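Ubiquinol-cytochrome C chaperone (Brucella abortus NCTC 8038, PDB 6RWT) probably acts as an assembly chaperone for respiratory complex III, binding newly made cytochrome b as its mitochondrial homolog Cbp3 does. Local coordinates at residues A15-V20 / N69-E74; F55-R60 / G170-M175; G45-L50 / Y109-A114; V25-Q30 / G149-Q154. All coordinates share one frame; numbering follows the deposited sequence. Where two conformers were deposited one is given.

Contact 1. Residues A15-V20 / N69-E74; sequences AIVLRV and NALAQE. With MG (magnesium ion), chain C.
Val-17 meets Glu-74 mainly through CG2, which stands anti to the carbonyl carbon and beside the backbone N. Val-17 CG2 rests 3.7 Å from Glu-74 CB and nearly as close to CG, CD and OE1. One methyl thus touches the glutamate from CB to the carboxylate, the two side chains crossing at about a right angle. Val-17 CG1 is farther, 4.2 Å from Glu-74 CB. One turn back on helix 66-89, Leu-71 CD1 lies 4.3 Å from Val-17 CG2 and 4.4 Å from Ile-16 CG2. Glu-74 bends at chi2 (-87°), and its carboxylate leads on to a magnesium ion. Glu-74 OE1 binds the magnesium ion directly at 2.0 Å, and five waters complete six ligands. Water 1, itself a metal ligand, donates a hydrogen bond of 2.7 Å to Glu-74 OE2, which accepts another from Asn-13 ND2. Both carboxylate oxygens are therefore engaged, which should fix the rotation of the group. Beyond this shell, Val-17 also touches Glu-78 and Leu-71 touches Met-61. The axes of the two segments approach to 10.6 Å at a crossing angle of -62°. This is an apolar helix-helix crossing in an all-helical fold, with a largely hydrated magnesium site at its margin.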
# COMPACT_ATOMS: atom_id res chain seq x y z
N ALA A 15 7.32 -12.05 13.38
CA ALA A 15 6.86 -13.00 12.35
C ALA A 15 5.60 -12.50 11.61
O ALA A 15 5.52 -12.63 10.39
CB ALA A 15 6.61 -14.37 12.97
N ILE A 16 4.66 -11.91 12.34
CA ILE A 16 3.44 -11.32 11.75
C ILE A 16 3.76 -10.15 10.80
O ILE A 16 3.24 -10.09 9.69
CB ILE A 16 2.43 -10.89 12.85
CG1 ILE A 16 1.84 -12.14 13.53
CG2 ILE A 16 1.30 -10.01 12.29
CD1 ILE A 16 1.15 -11.86 14.85
N VAL A 17 4.63 -9.24 11.24
CA VAL A 17 5.02 -8.09 10.41
C VAL A 17 5.67 -8.56 9.09
O VAL A 17 5.34 -8.06 8.02
CB VAL A 17 5.96 -7.12 11.18
CG1 VAL A 17 6.54 -6.06 10.27
CG2 VAL A 17 5.21 -6.46 12.34
N LEU A 18 6.56 -9.54 9.18
CA LEU A 18 7.22 -10.09 8.00
C LEU A 18 6.21 -10.71 7.03
O LEU A 18 6.28 -10.44 5.82
CB LEU A 18 8.29 -11.12 8.38
CG LEU A 18 9.04 -11.82 7.24
CD1 LEU A 18 9.79 -10.83 6.37
CD2 LEU A 18 9.99 -12.86 7.82
N ARG A 19 5.28 -11.53 7.53
CA ARG A 19 4.33 -12.17 6.60
C ARG A 19 3.34 -11.18 5.99
O ARG A 19 3.06 -11.26 4.80
CB ARG A 19 3.61 -13.41 7.18
CG ARG A 19 3.13 -13.38 8.61
CD ARG A 19 3.12 -14.82 9.10
NE ARG A 19 3.13 -15.00 10.55
CZ ARG A 19 2.04 -15.11 11.29
NH1 ARG A 19 2.13 -15.29 12.60
NH2 ARG A 19 0.84 -15.02 10.73
N VAL A 20 2.85 -10.23 6.79
CA VAL A 20 1.95 -9.18 6.27
C VAL A 20 2.65 -8.35 5.18
O VAL A 20 2.10 -8.16 4.09
CB VAL A 20 1.39 -8.28 7.41
CG1 VAL A 20 0.67 -7.04 6.88
CG2 VAL A 20 0.43 -9.07 8.29
N ASN A 69 -3.75 -0.42 15.03
CA ASN A 69 -2.97 0.82 14.93
C ASN A 69 -1.46 0.53 15.01
O ASN A 69 -0.68 1.12 14.26
CB ASN A 69 -3.41 1.85 15.98
CG ASN A 69 -4.79 2.46 15.68
OD1 ASN A 69 -5.22 2.55 14.53
ND2 ASN A 69 -5.48 2.90 16.73
N ALA A 70 -1.05 -0.41 15.87
CA ALA A 70 0.37 -0.79 15.99
C ALA A 70 0.88 -1.52 14.75
O ALA A 70 1.98 -1.26 14.28
CB ALA A 70 0.59 -1.64 17.24
N LEU A 71 0.08 -2.45 14.22
CA LEU A 71 0.44 -3.14 12.98
C LEU A 71 0.60 -2.13 11.82
O LEU A 71 1.54 -2.25 11.02
CB LEU A 71 -0.58 -4.23 12.63
CG LEU A 71 -0.30 -5.11 11.40
CD1 LEU A 71 1.10 -5.73 11.45
CD2 LEU A 71 -1.36 -6.19 11.25
N ALA A 72 -0.29 -1.15 11.74
CA ALA A 72 -0.19 -0.07 10.73
C ALA A 72 1.13 0.70 10.86
O ALA A 72 1.80 0.96 9.86
CB ALA A 72 -1.38 0.89 10.83
N GLN A 73 1.52 1.03 12.10
CA GLN A 73 2.81 1.69 12.36
C GLN A 73 4.00 0.84 11.87
O GLN A 73 4.95 1.37 11.28
CB GLN A 73 2.99 1.97 13.87
CG GLN A 73 2.08 3.02 14.50
CD GLN A 73 2.33 3.21 16.00
OE1 GLN A 73 2.86 2.32 16.69
NE2 GLN A 73 1.95 4.37 16.51
N GLU A 74 3.94 -0.47 12.14
CA GLU A 74 4.98 -1.42 11.70
C GLU A 74 5.09 -1.49 10.18
O GLU A 74 6.20 -1.48 9.64
CB GLU A 74 4.70 -2.84 12.24
CG GLU A 74 4.82 -3.01 13.76
CD GLU A 74 6.22 -3.32 14.26
OE1 GLU A 74 7.20 -3.26 13.48
OE2 GLU A 74 6.34 -3.64 15.47
MG MG C . 9.25 -3.29 13.55
O HOH W 1 9.03 -4.18 15.55
O HOH W 2 9.45 -2.44 11.70
O HOH W 3 11.27 -3.11 14.02
O HOH W 4 9.48 -5.18 12.74
O HOH W 5 9.07 -1.34 14.44

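Contact 2. Residues F55-R60 / G170-M175; sequences FLALHR and GDISYM
Leu-56 and Ala-57 of helix 43-61 receive Tyr-174 and Ile-172 from the loop that follows helix 164-168. The setting is an all-helical fold. Gly-170 ends the preceding helix in a Schellman motif with positive phi (103°), and Asp-171 then centres an inverse gamma turn. From there the chain runs extended past helix 43-61. Most of the contact is apolar. Leu-56 CB lies 4.0 Å from Tyr-174 CE2, at the edge of the ring and near its plane. Leu-56 CD1 reaches the same ring carbon. Ile-172 is stretched, with CG1 anti to the backbone N (chi1 -168°), and Ile-172 CD1 comes to 4.3 Å from Ala-57 CB. Helix 2-28 adds Val-23 against the buried Ile-172, and Ile-24 and Ala-27 against the tyrosine. The polar end of Tyr-174 is held differently. No hydrogen bond links the two segments, but the hydroxyl bonds to His-53 O on the same helix, just before residues 55-60, and the two rings also meet, their planes at about 55°. The small side chain of Ala-57 lies beside the hydroxyl, its CB 3.6 Å from Tyr-174 OH.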
# COMPACT_ATOMS: atom_id res chain seq x y z
N PHE A 55 -1.13 1.78 1.15
CA PHE A 55 -2.27 2.62 1.45
C PHE A 55 -3.52 1.79 1.81
O PHE A 55 -4.21 2.08 2.78
CB PHE A 55 -2.62 3.58 0.29
CG PHE A 55 -4.07 3.98 0.27
CD1 PHE A 55 -4.53 4.99 1.08
CD2 PHE A 55 -4.99 3.28 -0.52
CE1 PHE A 55 -5.88 5.32 1.11
CE2 PHE A 55 -6.34 3.59 -0.49
CZ PHE A 55 -6.78 4.62 0.32
N LEU A 56 -3.83 0.78 0.99
CA LEU A 56 -5.01 -0.05 1.25
C LEU A 56 -4.97 -0.70 2.63
O LEU A 56 -5.98 -0.73 3.34
CB LEU A 56 -5.20 -1.11 0.15
CG LEU A 56 -5.89 -0.64 -1.12
CD1 LEU A 56 -5.60 -1.55 -2.31
CD2 LEU A 56 -7.40 -0.51 -0.91
N ALA A 57 -3.80 -1.19 3.02
CA ALA A 57 -3.62 -1.77 4.37
C ALA A 57 -3.82 -0.74 5.50
O ALA A 57 -4.55 -0.99 6.46
CB ALA A 57 -2.26 -2.44 4.49
N LEU A 58 -3.16 0.41 5.38
CA LEU A 58 -3.27 1.47 6.40
C LEU A 58 -4.70 2.00 6.51
O LEU A 58 -5.19 2.24 7.62
CB LEU A 58 -2.30 2.62 6.10
CG LEU A 58 -0.80 2.31 6.01
CD1 LEU A 58 0.02 3.58 5.77
CD2 LEU A 58 -0.27 1.54 7.20
N HIS A 59 -5.36 2.18 5.36
CA HIS A 59 -6.76 2.63 5.28
C HIS A 59 -7.71 1.70 6.04
O HIS A 59 -8.60 2.17 6.77
CB HIS A 59 -7.14 2.78 3.79
CG HIS A 59 -8.55 3.18 3.54
ND1 HIS A 59 -9.52 2.28 3.15
CD2 HIS A 59 -9.17 4.39 3.60
CE1 HIS A 59 -10.67 2.91 3.00
NE2 HIS A 59 -10.48 4.19 3.26
N ARG A 60 -7.49 0.39 5.91
CA ARG A 60 -8.27 -0.61 6.66
C ARG A 60 -7.98 -0.60 8.17
O ARG A 60 -8.89 -0.75 8.99
CB ARG A 60 -8.02 -2.02 6.10
CG ARG A 60 -8.52 -3.18 6.97
CD ARG A 60 -10.03 -3.21 7.13
NE ARG A 60 -10.47 -4.32 7.98
CZ ARG A 60 -10.52 -4.31 9.32
NH1 ARG A 60 -10.18 -3.23 10.02
NH2 ARG A 60 -10.94 -5.40 9.96
N GLY A 170 -2.24 -11.57 11.37
CA GLY A 170 -1.49 -11.63 10.12
C GLY A 170 -2.24 -12.16 8.90
O GLY A 170 -1.64 -12.31 7.84
N ASP A 171 -3.55 -12.41 9.03
CA ASP A 171 -4.33 -13.00 7.93
C ASP A 171 -4.88 -11.97 6.93
O ASP A 171 -6.09 -11.82 6.77
CB ASP A 171 -5.48 -13.87 8.49
CG ASP A 171 -4.98 -15.07 9.29
OD1 ASP A 171 -3.79 -15.44 9.20
OD2 ASP A 171 -5.81 -15.66 10.01
N ILE A 172 -3.97 -11.30 6.24
CA ILE A 172 -4.31 -10.28 5.22
C ILE A 172 -4.36 -10.94 3.84
O ILE A 172 -3.60 -11.88 3.55
CB ILE A 172 -3.29 -9.11 5.26
CG1 ILE A 172 -3.78 -7.92 4.42
CG2 ILE A 172 -1.89 -9.53 4.80
CD1 ILE A 172 -2.96 -6.64 4.62
N SER A 173 -5.27 -10.47 2.98
CA SER A 173 -5.28 -10.87 1.57
C SER A 173 -5.82 -9.76 0.68
O SER A 173 -6.59 -8.89 1.12
CB SER A 173 -6.07 -12.18 1.37
OG SER A 173 -7.41 -12.06 1.81
N TYR A 174 -5.37 -9.78 -0.57
CA TYR A 174 -5.84 -8.91 -1.64
C TYR A 174 -6.52 -9.77 -2.71
O TYR A 174 -6.37 -11.00 -2.73
CB TYR A 174 -4.67 -8.13 -2.27
CG TYR A 174 -4.05 -7.12 -1.32
CD1 TYR A 174 -3.17 -7.51 -0.30
CD2 TYR A 174 -4.37 -5.76 -1.40
CE1 TYR A 174 -2.62 -6.58 0.58
CE2 TYR A 174 -3.83 -4.83 -0.53
CZ TYR A 174 -2.95 -5.24 0.48
OH TYR A 174 -2.40 -4.32 1.37
N MET A 175 -7.25 -9.12 -3.60
CA MET A 175 -7.89 -9.82 -4.72
C MET A 175 -6.83 -10.27 -5.74
O MET A 175 -5.76 -9.67 -5.84
CB MET A 175 -8.94 -8.92 -5.38
CG MET A 175 -10.07 -8.45 -4.46
SD MET A 175 -11.08 -9.75 -3.70
CE MET A 175 -11.84 -10.46 -5.15

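Contact 3. Residues G45-L50 / Y109-A114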
# COMPACT_ATOMS: atom_id res chain seq x y z
N GLY A 45 7.07 3.58 -11.37
CA GLY A 45 5.83 2.81 -11.54
C GLY A 45 5.67 1.69 -10.52
O GLY A 45 4.57 1.45 -10.00
N ARG A 46 6.77 1.00 -10.22
CA ARG A 46 6.78 -0.03 -9.16
C ARG A 46 6.49 0.59 -7.77
O ARG A 46 5.76 -0.00 -6.95
CB ARG A 46 8.10 -0.82 -9.17
CG ARG A 46 8.30 -1.65 -10.44
CD ARG A 46 9.50 -2.60 -10.39
NE ARG A 46 10.80 -1.92 -10.35
CZ ARG A 46 11.54 -1.56 -11.41
NH1 ARG A 46 11.13 -1.79 -12.66
NH2 ARG A 46 12.71 -0.97 -11.20
N TYR A 47 7.04 1.78 -7.51
CA TYR A 47 6.69 2.55 -6.30
C TYR A 47 5.17 2.86 -6.25
O TYR A 47 4.55 2.77 -5.17
CB TYR A 47 7.54 3.84 -6.15
CG TYR A 47 6.95 4.78 -5.12
CD1 TYR A 47 7.27 4.67 -3.77
CD2 TYR A 47 5.98 5.74 -5.48
CE1 TYR A 47 6.70 5.50 -2.82
CE2 TYR A 47 5.39 6.56 -4.54
CZ TYR A 47 5.74 6.44 -3.20
OH TYR A 47 5.14 7.25 -2.26
N GLU A 48 4.57 3.24 -7.39
CA GLU A 48 3.13 3.55 -7.40
C GLU A 48 2.31 2.31 -6.98
O GLU A 48 1.34 2.43 -6.24
CB GLU A 48 2.65 4.09 -8.76
CG GLU A 48 3.21 5.45 -9.20
CD GLU A 48 2.94 6.60 -8.23
OE1 GLU A 48 1.98 6.54 -7.43
OE2 GLU A 48 3.69 7.61 -8.29
N MET A 49 2.71 1.13 -7.44
CA MET A 49 2.00 -0.10 -7.04
C MET A 49 2.25 -0.46 -5.57
O MET A 49 1.31 -0.83 -4.86
CB MET A 49 2.34 -1.27 -7.98
CG MET A 49 1.81 -1.13 -9.41
SD MET A 49 0.01 -0.97 -9.55
CE MET A 49 -0.15 0.80 -9.62
N LEU A 50 3.49 -0.33 -5.08
CA LEU A 50 3.74 -0.62 -3.66
C LEU A 50 2.96 0.33 -2.75
O LEU A 50 2.28 -0.10 -1.82
CB LEU A 50 5.23 -0.60 -3.34
CG LEU A 50 5.62 -0.94 -1.89
CD1 LEU A 50 5.24 -2.37 -1.49
CD2 LEU A 50 7.10 -0.70 -1.66
N TYR A 109 1.73 10.35 1.90
CA TYR A 109 0.44 10.68 2.51
C TYR A 109 -0.40 11.67 1.69
O TYR A 109 -1.63 11.54 1.61
CB TYR A 109 0.62 11.17 3.96
CG TYR A 109 1.05 10.07 4.92
CD1 TYR A 109 0.18 9.04 5.27
CD2 TYR A 109 2.33 10.07 5.49
CE1 TYR A 109 0.57 8.03 6.14
CE2 TYR A 109 2.73 9.06 6.36
CZ TYR A 109 1.85 8.04 6.69
OH TYR A 109 2.24 7.04 7.57
N GLY A 110 0.26 12.64 1.06
CA GLY A 110 -0.43 13.63 0.22
C GLY A 110 -1.08 13.05 -1.02
O GLY A 110 -2.24 13.35 -1.32
N ARG A 111 -0.34 12.20 -1.74
CA ARG A 111 -0.81 11.70 -3.04
C ARG A 111 -1.81 10.55 -2.92
O ARG A 111 -2.63 10.37 -3.82
CB ARG A 111 0.37 11.31 -3.93
CG ARG A 111 1.25 12.50 -4.30
CD ARG A 111 2.52 12.12 -5.03
NE ARG A 111 2.32 11.73 -6.43
CZ ARG A 111 2.69 10.58 -6.99
NH1 ARG A 111 3.28 9.61 -6.29
NH2 ARG A 111 2.46 10.38 -8.29
N VAL A 112 -1.73 9.75 -1.85
CA VAL A 112 -2.69 8.65 -1.64
C VAL A 112 -3.99 9.09 -0.93
O VAL A 112 -4.96 8.33 -0.91
CB VAL A 112 -2.08 7.41 -0.92
CG1 VAL A 112 -0.84 6.91 -1.66
CG2 VAL A 112 -1.79 7.68 0.55
N GLY A 113 -4.01 10.30 -0.36
CA GLY A 113 -5.22 10.84 0.27
C GLY A 113 -6.43 10.87 -0.66
O GLY A 113 -7.56 10.60 -0.22
N ALA A 114 -6.20 11.19 -1.94
CA ALA A 114 -7.26 11.15 -2.95
C ALA A 114 -7.89 9.76 -3.11
O ALA A 114 -9.09 9.66 -3.36
CB ALA A 114 -6.74 11.64 -4.30
O HOH W 6 3.17 8.89 -3.39
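Glu-48 OE2 is gripped twice by Arg-111. Arg-111 NH1 donates to Glu-48 OE2 at 2.9 Å with an N-H...O angle of 152°. Arg-111 NH2 donates to the same Glu-48 OE2 at 3.0 Å and is more bent, at 142°. The guanidinium thus comes end-on with two nitrogens, and both bonds end on one oxygen. OE2 lies in the guanidinium plane, but the carboxylate is turned steeply, its plane 77° from that of the guanidinium. As a result the NH1 bond uses the syn lone pair of OE2, while NH2 meets OE2 from above the carboxylate plane. This is a bifurcated salt bridge rather than the side-by-side pairing of two oxygens with two nitrogens. The Arg-111 chain is bent at chi3. Its NH1 has further neighbours. Arg-111 NH1 donates to water 6 at 3.0 Å, and that water is also hydrogen-bonded to Tyr-47 OH at 2.8 Å. Tyr-47 CE2 lies 4.1 Å from Arg-111 NH1, edge to edge, with ring and guanidinium planes nearly coplanar. The arginine is therefore not stacked on the ring. The bridge joins helix 43-61 to helix 100-120. Helix 124-135 packs on the glutamate through Ile-135, and helix 66-89 packs on the neighbouring tyrosine through Phe-79 and Val-83.

Contact 4. Residues V25-Q30 / G149-Q154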
# COMPACT_ATOMS: atom_id res chain seq x y z
N VAL A 25 3.80 -6.83 -0.67
CA VAL A 25 4.80 -6.76 -1.75
C VAL A 25 4.42 -7.67 -2.93
O VAL A 25 4.50 -7.26 -4.10
CB VAL A 25 6.22 -7.08 -1.22
CG1 VAL A 25 7.23 -7.31 -2.35
CG2 VAL A 25 6.71 -5.96 -0.30
N ALA A 26 3.99 -8.89 -2.64
CA ALA A 26 3.56 -9.83 -3.68
C ALA A 26 2.36 -9.30 -4.47
O ALA A 26 2.31 -9.39 -5.70
CB ALA A 26 3.23 -11.19 -3.08
N ALA A 27 1.39 -8.72 -3.76
CA ALA A 27 0.22 -8.13 -4.42
C ALA A 27 0.61 -7.00 -5.39
O ALA A 27 0.08 -6.92 -6.49
CB ALA A 27 -0.80 -7.65 -3.39
N ALA A 28 1.55 -6.15 -4.99
CA ALA A 28 2.05 -5.05 -5.83
C ALA A 28 2.84 -5.49 -7.07
O ALA A 28 2.95 -4.71 -8.03
CB ALA A 28 2.90 -4.10 -4.99
N ARG A 29 3.37 -6.72 -7.06
CA ARG A 29 4.15 -7.28 -8.17
C ARG A 29 3.34 -8.09 -9.20
O ARG A 29 3.93 -8.63 -10.15
CB ARG A 29 5.29 -8.16 -7.61
CG ARG A 29 6.39 -7.37 -6.93
CD ARG A 29 7.43 -8.27 -6.28
NE ARG A 29 8.56 -7.51 -5.73
CZ ARG A 29 9.51 -8.00 -4.94
NH1 ARG A 29 9.52 -9.27 -4.56
NH2 ARG A 29 10.48 -7.19 -4.51
N GLN A 30 2.02 -8.18 -9.04
CA GLN A 30 1.17 -8.96 -9.99
C GLN A 30 1.38 -8.47 -11.44
O GLN A 30 1.36 -7.26 -11.70
CB GLN A 30 -0.32 -8.89 -9.59
CG GLN A 30 -0.64 -9.63 -8.30
CD GLN A 30 -2.06 -9.40 -7.82
OE1 GLN A 30 -2.35 -8.42 -7.12
NE2 GLN A 30 -2.95 -10.29 -8.19
N GLY A 149 -9.13 0.79 -10.98
CA GLY A 149 -10.07 1.27 -9.97
C GLY A 149 -11.04 0.21 -9.47
O GLY A 149 -11.29 0.12 -8.26
N ALA A 150 -11.57 -0.61 -10.37
CA ALA A 150 -12.42 -1.75 -9.98
C ALA A 150 -11.67 -2.71 -9.05
O ALA A 150 -12.23 -3.15 -8.04
CB ALA A 150 -12.94 -2.48 -11.21
N TYR A 151 -10.42 -3.03 -9.39
CA TYR A 151 -9.56 -3.85 -8.52
C TYR A 151 -9.38 -3.23 -7.13
O TYR A 151 -9.52 -3.91 -6.11
CB TYR A 151 -8.21 -4.11 -9.19
CG TYR A 151 -7.11 -4.67 -8.29
CD1 TYR A 151 -7.04 -6.04 -8.00
CD2 TYR A 151 -6.13 -3.83 -7.76
CE1 TYR A 151 -6.03 -6.54 -7.19
CE2 TYR A 151 -5.13 -4.33 -6.94
CZ TYR A 151 -5.07 -5.69 -6.67
OH TYR A 151 -4.06 -6.19 -5.87
N VAL A 152 -9.11 -1.93 -7.08
CA VAL A 152 -8.89 -1.23 -5.80
C VAL A 152 -10.16 -1.25 -4.92
O VAL A 152 -10.08 -1.52 -3.72
CB VAL A 152 -8.35 0.21 -6.02
CG1 VAL A 152 -8.29 0.99 -4.71
CG2 VAL A 152 -6.96 0.16 -6.64
N LEU A 153 -11.32 -0.98 -5.52
CA LEU A 153 -12.61 -1.05 -4.81
C LEU A 153 -12.87 -2.45 -4.23
O LEU A 153 -13.26 -2.57 -3.07
CB LEU A 153 -13.77 -0.62 -5.73
CG LEU A 153 -13.87 0.89 -5.96
CD1 LEU A 153 -14.56 1.22 -7.28
CD2 LEU A 153 -14.60 1.56 -4.79
N GLN A 154 -12.63 -3.50 -5.02
CA GLN A 154 -12.79 -4.88 -4.54
C GLN A 154 -11.81 -5.26 -3.41
O GLN A 154 -12.20 -5.96 -2.47
CB GLN A 154 -12.69 -5.89 -5.69
CG GLN A 154 -13.84 -5.79 -6.69
CD GLN A 154 -13.73 -6.82 -7.81
OE1 GLN A 154 -13.36 -7.97 -7.58
NE2 GLN A 154 -14.07 -6.41 -9.03
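A small, buried contact lets a single aromatic side chain bridge two helices that stand well apart. Tyr-151 of helix 145-161 reaches across to the end of helix 2-28, and the nearest CA atoms, those of Ala-27 and Tyr-151, are 11.4 Å apart. Its ring leaves the backbone with CG anti to N (chi1 167°) and carries the hydroxyl to the last helical turn. There Tyr-151 OH lies 4.3 Å from Ala-27 CB, so the alanine methyl borders the phenol end. Gln-30 comes from the turn just after the helix. Its chain is extended beyond CG, and its amide plane stands 61° from the tyrosine ring. The amide end approaches the hydroxyl obliquely to the ring. In this all-helical fold the site marks where the long N-terminal helix stops and the chain turns off. The Arg-29 N to Ala-26 O bond of 3.2 Å belongs to that final turn. Tyr-151 OH is hydrogen-bonded to His-53 NE2 of a third helix, 43-61. Phe-33 meets the tyrosine ring edge-to-face. Val-177, from the C-terminal tail, touches both Gln-30 and Tyr-151.

In the fold
The chain is a single all-helical unit, and helices 2-28 and 43-61 tie its contacts together. Contacts 1 and 4 both use helix 2-28, and their centres lie about 19 Å apart. Contacts 2 and 3 share helix 43-61, with centres about 15 Å apart. Contact 2 is central: it touches the other three, and contact 4 is nearest to it, at about 10 Å between centres. Contact 3 touches contact 4 through Met-49 and Ala-28. Every pair but contacts 3 and 4 crosses along the chain; both segments of contact 3 fall between those of contact 4. The N-terminal, middle and C-terminal parts are thus tied into one helical body.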